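Local coordinates for secreted effector protein sseI (Salmonella enterica subsp. enterica serovar Typhimurium, PDB 4G2B) that is a secreted bacterial effector whose papain-like, dermonecrotoxin-type domain probably acts on host-cell proteins through cysteine chemistry, at residues A[130-135]-A[163-168]. Numbering follows the deposited sequence.
Sequences RKLIYY and KVFVTS
With chi1 at 71°, Thr167 sets OG1 between its own backbone N and carbonyl carbon, facing the 130-135 backbone; Tyr135, at chi1 66°, swings its ring across Val164. Thr167 OG1 gives its proton to a lone pair of Lys131 O, 2.6 Å away in the carbonyl plane, and accepts a bent bond from Ile133 N at 2.9 Å; the hydroxyl thus bridges the two beyond the last regular pair. Ile133 O is gripped twice: Val166 N reaches it at 2.8 Å, tilted well out of the carbonyl plane, and Thr167 N at 3.2 Å, its N-H aimed almost straight at the oxygen. Val166 and Thr167 opposite Ile133 resemble a classic beta bulge, just past the strand's end. Regular antiparallel pairing is confined to Tyr134-Phe165, a non-hydrogen-bonded pair, and Tyr135-Val164, joined by two backbone bonds. On the Tyr135 side, Val164 CB sits over one ring face, 3.8 Å from the centroid, while Val166 CG2 meets the ring edge in plane. On the other side, Tyr134 CB lies over the Phe165 face, Leu132 CD1 touches that ring's edge 3.8 Å from Phe165 CD1, and the Tyr134 and Phe165 rings lie side by side, planes at 49°; Lys163, bent at chi2, lays CG obliquely against Tyr134 CD1 and CE1. Strand 164-165 is an outermost strand of this chain's antiparallel sheet, beside strand 132-138, which has strand 61-69 on its other flank; helix 170-175 packs on Leu132 and Phe165, and helix 117-125 on Val166.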
# COMPACT_ATOMS: atom_id res chain seq x y z
N ARG A 130 6.78 2.06 -12.20
CA ARG A 130 6.31 2.78 -13.34
C ARG A 130 5.28 2.08 -14.24
O ARG A 130 5.04 2.56 -15.35
CB ARG A 130 7.50 3.28 -14.20
CG ARG A 130 8.61 2.24 -14.49
CD ARG A 130 9.95 2.86 -15.06
NE ARG A 130 10.24 4.21 -14.53
CZ ARG A 130 10.67 4.49 -13.30
NH1 ARG A 130 10.91 3.51 -12.41
NH2 ARG A 130 10.89 5.77 -12.94
N LYS A 131 4.69 0.97 -13.81
CA LYS A 131 3.59 0.43 -14.63
C LYS A 131 2.27 1.14 -14.20
O LYS A 131 2.09 1.49 -13.04
CB LYS A 131 3.48 -1.08 -14.53
CG LYS A 131 4.60 -1.83 -15.29
CD LYS A 131 4.83 -3.18 -14.69
CE LYS A 131 6.01 -3.96 -15.29
NZ LYS A 131 5.55 -5.14 -16.01
N LEU A 132 1.43 1.40 -15.20
CA LEU A 132 0.07 1.84 -15.04
C LEU A 132 -0.83 0.64 -14.79
O LEU A 132 -0.85 -0.31 -15.58
CB LEU A 132 -0.37 2.52 -16.30
CG LEU A 132 -1.84 2.91 -16.37
CD1 LEU A 132 -2.31 3.87 -15.19
CD2 LEU A 132 -2.11 3.57 -17.73
N ILE A 133 -1.55 0.66 -13.67
CA ILE A 133 -2.38 -0.46 -13.24
C ILE A 133 -3.76 0.07 -12.89
O ILE A 133 -3.94 1.04 -12.12
CB ILE A 133 -1.83 -1.21 -12.04
CG1 ILE A 133 -0.41 -1.67 -12.37
CG2 ILE A 133 -2.72 -2.38 -11.69
CD1 ILE A 133 0.36 -2.27 -11.20
N TYR A 134 -4.74 -0.55 -13.49
CA TYR A 134 -6.09 -0.13 -13.26
C TYR A 134 -6.99 -1.30 -13.48
O TYR A 134 -6.60 -2.31 -14.12
CB TYR A 134 -6.42 1.13 -14.09
CG TYR A 134 -6.48 0.98 -15.57
CD1 TYR A 134 -7.52 0.25 -16.19
CD2 TYR A 134 -5.54 1.60 -16.38
CE1 TYR A 134 -7.57 0.12 -17.59
CE2 TYR A 134 -5.57 1.46 -17.77
CZ TYR A 134 -6.58 0.73 -18.37
OH TYR A 134 -6.58 0.66 -19.76
N TYR A 135 -8.15 -1.21 -12.86
CA TYR A 135 -9.09 -2.31 -12.87
C TYR A 135 -10.52 -1.83 -12.87
O TYR A 135 -10.79 -0.65 -12.67
CB TYR A 135 -8.89 -3.21 -11.66
CG TYR A 135 -9.19 -2.58 -10.30
CD1 TYR A 135 -10.50 -2.48 -9.83
CD2 TYR A 135 -8.18 -2.05 -9.51
CE1 TYR A 135 -10.76 -1.91 -8.64
CE2 TYR A 135 -8.48 -1.49 -8.29
CZ TYR A 135 -9.73 -1.44 -7.85
OH TYR A 135 -9.99 -0.87 -6.60
N LYS A 163 -12.77 2.91 -14.78
CA LYS A 163 -11.46 2.37 -14.38
C LYS A 163 -11.06 2.92 -12.98
O LYS A 163 -11.29 4.06 -12.66
CB LYS A 163 -10.39 2.76 -15.37
CG LYS A 163 -10.63 2.46 -16.83
CD LYS A 163 -11.36 1.17 -17.14
CE LYS A 163 -11.40 0.89 -18.67
NZ LYS A 163 -12.50 -0.05 -19.00
N VAL A 164 -10.43 2.09 -12.20
CA VAL A 164 -10.01 2.45 -10.88
C VAL A 164 -8.52 2.26 -10.86
O VAL A 164 -8.02 1.18 -11.21
CB VAL A 164 -10.66 1.58 -9.86
CG1 VAL A 164 -10.24 2.09 -8.43
CG2 VAL A 164 -12.19 1.52 -10.07
N PHE A 165 -7.78 3.32 -10.51
CA PHE A 165 -6.31 3.35 -10.70
C PHE A 165 -5.53 2.93 -9.47
O PHE A 165 -5.52 3.58 -8.42
CB PHE A 165 -5.91 4.72 -11.19
CG PHE A 165 -6.44 5.01 -12.48
CD1 PHE A 165 -5.66 4.86 -13.61
CD2 PHE A 165 -7.78 5.33 -12.64
CE1 PHE A 165 -6.20 5.07 -14.92
CE2 PHE A 165 -8.31 5.57 -13.90
CZ PHE A 165 -7.52 5.42 -15.05
N VAL A 166 -4.89 1.79 -9.58
CA VAL A 166 -3.99 1.34 -8.54
C VAL A 166 -2.74 2.18 -8.61
O VAL A 166 -2.20 2.52 -7.56
CB VAL A 166 -3.61 -0.16 -8.70
CG1 VAL A 166 -2.45 -0.59 -7.69
CG2 VAL A 166 -4.87 -0.98 -8.46
N THR A 167 -2.26 2.45 -9.82
CA THR A 167 -1.14 3.39 -10.03
C THR A 167 -1.55 4.42 -11.02
O THR A 167 -2.57 4.28 -11.67
CB THR A 167 0.11 2.74 -10.49
OG1 THR A 167 -0.03 2.28 -11.85
CG2 THR A 167 0.48 1.59 -9.57
N SER A 168 -0.79 5.51 -11.07
CA SER A 168 -0.97 6.51 -12.07
C SER A 168 0.34 7.20 -12.19
O SER A 168 0.53 8.29 -11.65
CB SER A 168 -2.02 7.51 -11.71
OG SER A 168 -2.30 8.24 -12.88